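Local coordinates for protein cadherin-5 (Gallus gallus, PDB 3PPE) that mediates calcium-dependent, mainly homophilic adhesion between endothelial cells, couples their junctions to actin fibres and may help organise those junctions, at residues E177-A182 / T194-I199; L71-I76 / S88-K93. All blocks are in the same frame, centred on the assembly; numbering follows the deposited sequence. Where two conformers were deposited one is given.

Contact 1. Residues E177-A182 / T194-I199; sequences EIIVKA and TATVII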
ATOM      1  N   GLU A 177       7.761 -37.354 -34.194  1.00 18.38           N
ATOM      2  CA  GLU A 177       7.365 -37.058 -32.852  1.00 19.61           C
ATOM      3  C   GLU A 177       8.226 -35.896 -32.417  1.00 18.50           C
ATOM      4  O   GLU A 177       9.434 -36.038 -32.222  1.00 19.64           O
ATOM      5  CB  GLU A 177       7.555 -38.282 -31.977  1.00 20.67           C
ATOM      6  CG  GLU A 177       7.581 -37.948 -30.518  1.00 26.81           C
ATOM      7  CD  GLU A 177       7.592 -39.179 -29.624  1.00 33.17           C
ATOM      8  OE1 GLU A 177       6.893 -40.176 -29.942  1.00 35.25           O
ATOM      9  OE2 GLU A 177       8.302 -39.121 -28.599  1.00 36.71           O
ATOM     10  N   ILE A 178       7.622 -34.711 -32.337  1.00 16.53           N
ATOM     11  CA  ILE A 178       8.395 -33.536 -31.990  1.00 15.99           C
ATOM     12  C   ILE A 178       8.013 -33.052 -30.561  1.00 14.49           C
ATOM     13  O   ILE A 178       6.925 -33.341 -30.059  1.00 14.91           O
ATOM     14  CB  ILE A 178       8.270 -32.394 -33.069  1.00 15.50           C
ATOM     15  CG1 ILE A 178       6.887 -31.782 -32.968  1.00 16.74           C
ATOM     16  CG2 ILE A 178       8.645 -32.931 -34.525  1.00 13.30           C
ATOM     17  CD1 ILE A 178       6.694 -30.439 -33.713  1.00 18.46           C
ATOM     18  N   ILE A 179       8.918 -32.346 -29.918  1.00 13.08           N
ATOM     19  CA  ILE A 179       8.674 -31.845 -28.564  0.50 12.26           C
ATOM     20  C   ILE A 179       8.581 -30.333 -28.596  1.00 11.69           C
ATOM     21  O   ILE A 179       9.466 -29.654 -29.145  1.00 11.04           O
ATOM     22  CB  ILE A 179       9.787 -32.272 -27.570  0.50 12.13           C
ATOM     23  CG1 ILE A 179      10.056 -33.784 -27.644  0.50 12.45           C
ATOM     24  CG2 ILE A 179       9.425 -31.837 -26.131  0.50 12.10           C
ATOM     25  CD1 ILE A 179       8.855 -34.675 -27.296  0.50 11.86           C
ATOM     26  N   VAL A 180       7.498 -29.810 -28.029  1.00 11.42           N
ATOM     27  CA  VAL A 180       7.305 -28.377 -27.978  0.50 11.10           C
ATOM     28  C   VAL A 180       7.405 -27.916 -26.514  1.00 10.92           C
ATOM     29  O   VAL A 180       7.146 -28.684 -25.585  1.00 10.72           O
ATOM     30  CB  VAL A 180       5.967 -27.961 -28.720  0.50 11.72           C
ATOM     31  CG1 VAL A 180       4.732 -28.524 -28.012  0.50 11.28           C
ATOM     32  CG2 VAL A 180       5.860 -26.434 -28.934  0.50 10.81           C
ATOM     33  N   LYS A 181       7.831 -26.678 -26.305  1.00 11.32           N
ATOM     34  CA  LYS A 181       7.952 -26.131 -24.983  1.00 11.52           C
ATOM     35  C   LYS A 181       7.321 -24.737 -25.035  1.00 11.59           C
ATOM     36  O   LYS A 181       7.472 -23.990 -26.028  1.00 12.59           O
ATOM     37  CB  LYS A 181       9.441 -26.021 -24.598  1.00 12.61           C
ATOM     38  CG  LYS A 181       9.686 -25.581 -23.122  1.00 14.25           C
ATOM     39  CD  LYS A 181      11.161 -25.712 -22.705  1.00 15.74           C
ATOM     40  CE  LYS A 181      11.291 -25.850 -21.155  1.00 21.50           C
ATOM     41  NZ  LYS A 181      12.753 -25.653 -20.719  1.00 27.65           N
ATOM     42  N   ALA A 182       6.613 -24.382 -23.968  1.00 10.56           N
ATOM     43  CA  ALA A 182       6.006 -23.060 -23.854  1.00 10.17           C
ATOM     44  C   ALA A 182       6.602 -22.276 -22.690  1.00 11.15           C
ATOM     45  O   ALA A 182       7.139 -22.858 -21.748  1.00 11.65           O
ATOM     46  CB  ALA A 182       4.498 -23.180 -23.701  1.00  9.69           C
ATOM     47  N   THR A 194       5.992 -28.598 -21.399  1.00 18.97           N
ATOM     48  CA  THR A 194       6.328 -29.292 -22.638  1.00 18.27           C
ATOM     49  C   THR A 194       5.198 -30.217 -23.074  1.00 16.27           C
ATOM     50  O   THR A 194       4.364 -30.621 -22.264  1.00 15.65           O
ATOM     51  CB  THR A 194       7.624 -30.111 -22.492  1.00 18.40           C
ATOM     52  OG1 THR A 194       7.432 -31.142 -21.515  1.00 20.85           O
ATOM     53  CG2 THR A 194       8.775 -29.216 -22.060  1.00 19.95           C
ATOM     54  N   ALA A 195       5.177 -30.550 -24.361  1.00 14.09           N
ATOM     55  CA  ALA A 195       4.280 -31.580 -24.871  1.00 12.06           C
ATOM     56  C   ALA A 195       4.854 -32.242 -26.119  1.00 12.28           C
ATOM     57  O   ALA A 195       5.879 -31.810 -26.648  1.00 12.63           O
ATOM     58  CB  ALA A 195       2.907 -30.993 -25.163  1.00 10.49           C
ATOM     59  N   THR A 196       4.188 -33.293 -26.586  1.00 12.15           N
ATOM     60  CA  THR A 196       4.608 -33.993 -27.801  1.00 12.36           C
ATOM     61  C   THR A 196       3.583 -33.767 -28.876  1.00 11.61           C
ATOM     62  O   THR A 196       2.363 -33.761 -28.613  1.00 11.99           O
ATOM     63  CB  THR A 196       4.709 -35.536 -27.522  1.00 13.45           C
ATOM     64  OG1 THR A 196       5.604 -35.755 -26.428  1.00 16.44           O
ATOM     65  CG2 THR A 196       5.235 -36.335 -28.704  1.00 12.06           C
ATOM     66  N   VAL A 197       4.084 -33.600 -30.096  1.00 11.87           N
ATOM     67  CA  VAL A 197       3.258 -33.538 -31.279  1.00 12.38           C
ATOM     68  C   VAL A 197       3.655 -34.692 -32.184  1.00 12.62           C
ATOM     69  O   VAL A 197       4.793 -34.773 -32.614  1.00 12.65           O
ATOM     70  CB  VAL A 197       3.405 -32.229 -32.071  1.00 11.86           C
ATOM     71  CG1 VAL A 197       2.235 -32.074 -33.030  1.00 10.51           C
ATOM     72  CG2 VAL A 197       3.459 -31.021 -31.123  1.00 12.53           C
ATOM     73  N   ILE A 198       2.696 -35.555 -32.456  1.00 12.73           N
ATOM     74  CA  ILE A 198       2.878 -36.614 -33.441  1.00 13.71           C
ATOM     75  C   ILE A 198       2.311 -36.098 -34.750  1.00 13.26           C
ATOM     76  O   ILE A 198       1.124 -35.771 -34.851  1.00 13.13           O
ATOM     77  CB  ILE A 198       2.192 -37.905 -32.993  1.00 13.74           C
ATOM     78  CG1 ILE A 198       2.857 -38.402 -31.701  1.00 16.92           C
ATOM     79  CG2 ILE A 198       2.322 -38.988 -34.084  1.00 13.55           C
ATOM     80  CD1 ILE A 198       1.925 -39.315 -30.900  1.00 24.73           C
ATOM     81  N   ILE A 199       3.187 -35.980 -35.739  1.00 13.76           N
ATOM     82  CA  ILE A 199       2.809 -35.457 -37.042  1.00 12.85           C
ATOM     83  C   ILE A 199       3.005 -36.575 -38.078  1.00 14.08           C
ATOM     84  O   ILE A 199       4.133 -37.014 -38.337  1.00 13.32           O
ATOM     85  CB  ILE A 199       3.665 -34.264 -37.413  1.00 12.45           C
ATOM     86  CG1 ILE A 199       3.372 -33.100 -36.455  1.00 12.91           C
ATOM     87  CG2 ILE A 199       3.403 -33.848 -38.908  1.00 11.91           C
ATOM     88  CD1 ILE A 199       4.449 -32.089 -36.386  1.00 15.17           C
TER
HETATM   89  O   HOH W   1       7.550 -37.604 -26.351  1.00 27.12           O
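Ile178 and Val197 face each other as a hydrogen-bonded pair of the antiparallel hairpin formed by 177-182 and 194-199. Their side chains lie side by side, with Ile178 CG1 3.6 Å from Val197 CB, while Ile178 CD1 reaches on to Ile199 CD1 at 3.9 Å. The first torsion of Ile178, 72°, sets CG1 between its backbone N and carbonyl carbon and aims the long branch at Val197. Cutting Ile178 back to an alanine removes that branch and would probably leave Val197 and Ile199 facing a gap in the buried layer. Branching at CB, as in Ile178, Val180 and Val197, is easily accommodated in a beta strand. Beneath the side chains, Ile178 N donates to Val197 O (2.8 Å) and Val197 N to Ile178 O (2.9 Å), both nearly straight; Val180 and Ala195 exchange a second pair. The other face is more polar and suits solvent: the methyl CG2 of Thr196 meets Glu177 CG at 3.4 Å, and a water gives a hydrogen to Glu177 OE2 (2.8 Å) while bonding Thr196 OG1 (2.7 Å). Behind the apolar face, Val126, Ile161 and Phe104 close the core of this second cadherin domain, and strands 142-148 and 108-114 flank the hairpin within its sheet.

Contact 2. Residues L71-I76 / S88-K93; sequences LTAHII and SKFIIK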
ATOM      1  N   LEU A  71     -16.397  -5.610  -0.563  1.00 13.59           N
ATOM      2  CA  LEU A  71     -16.692  -5.313   0.826  1.00 13.19           C
ATOM      3  C   LEU A  71     -17.531  -4.037   0.950  1.00 13.13           C
ATOM      4  O   LEU A  71     -17.697  -3.300  -0.022  1.00 12.45           O
ATOM      5  CB  LEU A  71     -15.395  -5.181   1.640  1.00 13.36           C
ATOM      6  CG  LEU A  71     -14.607  -6.435   2.074  1.00 12.21           C
ATOM      7  CD1 LEU A  71     -13.794  -7.042   0.904  1.00 12.52           C
ATOM      8  CD2 LEU A  71     -13.640  -5.998   3.141  1.00 12.31           C
ATOM      9  N   THR A  72     -18.049  -3.784   2.153  1.00 12.32           N
ATOM     10  CA  THR A  72     -18.817  -2.575   2.409  1.00 11.87           C
ATOM     11  C   THR A  72     -18.305  -1.968   3.692  1.00 12.18           C
ATOM     12  O   THR A  72     -18.109  -2.670   4.678  1.00 11.55           O
ATOM     13  CB  THR A  72     -20.337  -2.852   2.513  1.00 12.35           C
ATOM     14  OG1 THR A  72     -20.777  -3.399   1.272  1.00 13.07           O
ATOM     15  CG2 THR A  72     -21.123  -1.562   2.757  1.00 11.41           C
ATOM     16  N   ALA A  73     -18.055  -0.663   3.642  1.00 12.38           N
ATOM     17  CA  ALA A  73     -17.540   0.068   4.773  1.00 12.77           C
ATOM     18  C   ALA A  73     -18.655   0.831   5.497  1.00 12.71           C
ATOM     19  O   ALA A  73     -19.588   1.324   4.871  1.00 11.69           O
ATOM     20  CB  ALA A  73     -16.421   1.018   4.303  1.00 12.16           C
ATOM     21  N   HIS A  74     -18.544   0.920   6.819  1.00 12.49           N
ATOM     22  CA  HIS A  74     -19.391   1.811   7.602  1.00 13.10           C
ATOM     23  C   HIS A  74     -18.559   2.700   8.521  1.00 14.10           C
ATOM     24  O   HIS A  74     -17.331   2.616   8.535  1.00 14.70           O
ATOM     25  CB  HIS A  74     -20.401   1.007   8.423  1.00 13.35           C
ATOM     26  CG  HIS A  74     -20.995  -0.152   7.681  1.00 10.46           C
ATOM     27  ND1 HIS A  74     -22.348  -0.269   7.444  1.00 11.59           N
ATOM     28  CD2 HIS A  74     -20.420  -1.245   7.125  1.00 13.54           C
ATOM     29  CE1 HIS A  74     -22.581  -1.384   6.774  1.00 12.16           C
ATOM     30  NE2 HIS A  74     -21.428  -1.994   6.568  1.00 12.15           N
ATOM     31  N   ILE A  75     -19.235   3.551   9.285  1.00 13.76           N
ATOM     32  CA  ILE A  75     -18.605   4.245  10.402  1.00 15.34           C
ATOM     33  C   ILE A  75     -19.601   4.493  11.529  1.00 15.48           C
ATOM     34  O   ILE A  75     -20.629   5.142  11.331  1.00 15.01           O
ATOM     35  CB  ILE A  75     -17.998   5.590   9.959  1.00 16.24           C
ATOM     36  CG1 ILE A  75     -17.164   6.196  11.090  1.00 19.84           C
ATOM     37  CG2 ILE A  75     -19.094   6.551   9.526  1.00 17.95           C
ATOM     38  CD1 ILE A  75     -16.293   7.354  10.654  1.00 18.32           C
ATOM     39  N   ILE A  76     -19.290   3.974  12.712  1.00 15.88           N
ATOM     40  CA  ILE A  76     -20.297   3.757  13.743  1.00 16.75           C
ATOM     41  C   ILE A  76     -19.933   4.485  15.033  1.00 17.56           C
ATOM     42  O   ILE A  76     -18.791   4.424  15.489  1.00 16.61           O
ATOM     43  CB  ILE A  76     -20.483   2.259  14.045  1.00 16.56           C
ATOM     44  CG1 ILE A  76     -20.861   1.500  12.772  1.00 15.70           C
ATOM     45  CG2 ILE A  76     -21.538   2.059  15.123  1.00 17.91           C
ATOM     46  CD1 ILE A  76     -22.134   1.996  12.121  1.00 16.98           C
ATOM     47  N   SER A  88     -20.560   2.157   2.313  1.00 14.99           N
ATOM     48  CA  SER A  88     -19.861   2.446   1.056  1.00 15.74           C
ATOM     49  C   SER A  88     -19.244   1.151   0.535  1.00 14.99           C
ATOM     50  O   SER A  88     -18.379   0.567   1.185  1.00 13.04           O
ATOM     51  CB  SER A  88     -18.780   3.511   1.281  1.00 15.67           C
ATOM     52  OG  SER A  88     -18.097   3.788   0.083  1.00 19.82           O
ATOM     53  N   LYS A  89     -19.740   0.680  -0.607  1.00 14.78           N
ATOM     54  CA  LYS A  89     -19.169  -0.489  -1.275  1.00 16.55           C
ATOM     55  C   LYS A  89     -17.800  -0.204  -1.905  1.00 14.22           C
ATOM     56  O   LYS A  89     -17.581   0.830  -2.521  1.00 12.96           O
ATOM     57  CB  LYS A  89     -20.108  -0.978  -2.393  1.00 17.00           C
ATOM     58  CG  LYS A  89     -21.446  -1.558  -1.939  1.00 20.48           C
ATOM     59  CD  LYS A  89     -22.199  -2.166  -3.162  1.00 21.38           C
ATOM     60  CE  LYS A  89     -23.225  -1.212  -3.794  1.00 32.29           C
ATOM     61  NZ  LYS A  89     -24.693  -1.540  -3.478  1.00 34.78           N
ATOM     62  N   PHE A  90     -16.896  -1.179  -1.816  1.00 14.05           N
ATOM     63  CA  PHE A  90     -15.587  -1.049  -2.420  1.00 12.85           C
ATOM     64  C   PHE A  90     -15.065  -2.430  -2.770  1.00 13.82           C
ATOM     65  O   PHE A  90     -15.610  -3.459  -2.325  1.00 13.59           O
ATOM     66  CB  PHE A  90     -14.612  -0.231  -1.525  1.00 12.99           C
ATOM     67  CG  PHE A  90     -14.189  -0.920  -0.233  1.00 12.79           C
ATOM     68  CD1 PHE A  90     -15.027  -0.935   0.883  1.00 12.17           C
ATOM     69  CD2 PHE A  90     -12.936  -1.520  -0.142  1.00 12.24           C
ATOM     70  CE1 PHE A  90     -14.638  -1.567   2.078  1.00 10.58           C
ATOM     71  CE2 PHE A  90     -12.522  -2.146   1.023  1.00 11.81           C
ATOM     72  CZ  PHE A  90     -13.375  -2.193   2.145  1.00 10.58           C
ATOM     73  N   ILE A  91     -14.009  -2.463  -3.570  1.00 13.03           N
ATOM     74  CA  ILE A  91     -13.406  -3.742  -3.937  1.00 12.62           C
ATOM     75  C   ILE A  91     -11.942  -3.717  -3.536  1.00 11.51           C
ATOM     76  O   ILE A  91     -11.245  -2.731  -3.764  1.00 11.28           O
ATOM     77  CB  ILE A  91     -13.603  -4.045  -5.461  1.00 11.72           C
ATOM     78  CG1 ILE A  91     -15.094  -4.347  -5.727  1.00 14.01           C
ATOM     79  CG2 ILE A  91     -12.677  -5.189  -5.929  1.00  9.44           C
ATOM     80  CD1 ILE A  91     -15.561  -4.389  -7.259  1.00 14.72           C
ATOM     81  N   ILE A  92     -11.511  -4.790  -2.883  1.00 11.21           N
ATOM     82  CA  ILE A  92     -10.101  -5.036  -2.656  1.00 10.49           C
ATOM     83  C   ILE A  92      -9.649  -5.927  -3.832  1.00 11.32           C
ATOM     84  O   ILE A  92     -10.113  -7.057  -3.969  1.00 10.46           O
ATOM     85  CB  ILE A  92      -9.838  -5.747  -1.279  1.00 10.29           C
ATOM     86  CG1 ILE A  92     -10.200  -4.824  -0.077  1.00  6.94           C
ATOM     87  CG2 ILE A  92      -8.345  -6.123  -1.209  1.00  7.58           C
ATOM     88  CD1 ILE A  92     -10.170  -5.559   1.284  1.00 10.08           C
ATOM     89  N   LYS A  93      -8.755  -5.401  -4.663  1.00 13.15           N
ATOM     90  CA  LYS A  93      -8.232  -6.106  -5.864  1.00 14.11           C
ATOM     91  C   LYS A  93      -6.921  -6.763  -5.503  1.00 13.56           C
ATOM     92  O   LYS A  93      -6.086  -6.125  -4.880  1.00 12.73           O
ATOM     93  CB  LYS A  93      -7.943  -5.077  -6.961  1.00 14.81           C
ATOM     94  CG  LYS A  93      -9.194  -4.449  -7.555  1.00 19.46           C
ATOM     95  CD  LYS A  93      -9.638  -5.194  -8.818  1.00 23.61           C
ATOM     96  CE  LYS A  93     -10.973  -4.646  -9.364  1.00 25.53           C
ATOM     97  NZ  LYS A  93     -11.450  -5.503 -10.496  1.00 28.61           N
TER
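Leu71 and Phe90 form an antiparallel hydrogen-bonded pair in a beta hairpin of the first cadherin domain, a Greek-key beta sandwich. Leu71 N donates to Phe90 O at 2.9 Å and Phe90 N returns a bond to Leu71 O. Two residues along each strand, Ala73 N donates to Ser88 O at 2.8 Å and Ser88 N bonds Ala73 O. The N-to-C directions of the short segments lie 137° apart, and their mutual pairing stops at Ala73; further on, Ile75 bonds Leu84 of the same partner strand. Thr72 and Lys89 share the more exposed face, side by side, with Thr72 OG1 3.8 Å from Lys89 CG; both have polar ends suited to solvent. On the inner face, CG of Phe90 lies between its backbone N and carbonyl carbon (chi1 69°), bringing the ring toward Leu71 and small Ala73, whose CB is 3.8 Å from Phe90 CE1 and also packs against Trp2 of the second subunit. Trp4 NE1 of that subunit is hydrogen-bonded to Ser88 OG, and its ring meets that of Phe90, so this hairpin helps receive the partner's N-terminal strand in the domain-swapped dimer. Leu71 suits its buried place with apolar branches: CD1 touches Ile92 CD1 at 3.9 Å, while Leu71 CB makes a CH-pi contact over a face of the Phe90 ring, 4.0 Å from its centroid.

Contact 2 comes first along the chain and closes before contact 1 opens; each occupies the hairpin of the last two long strands in its own cadherin domain. The two sheets have the same strand order, so the contacts hold equivalent places in two copies of one fold. Their centres lie 49 Å apart, on opposite sides of the chain's centre, and their nearest atoms are about 27 Å apart without touching. Calcium ions bound by residues such as Glu11, Asp99 and Asp132 rigidify the junction between the domains, holding the two hairpins in series. Their surroundings differ: 71-76/88-93 meets the second subunit, whereas 177-182/194-199 touches no other chain of the assembly and packs within its own domain.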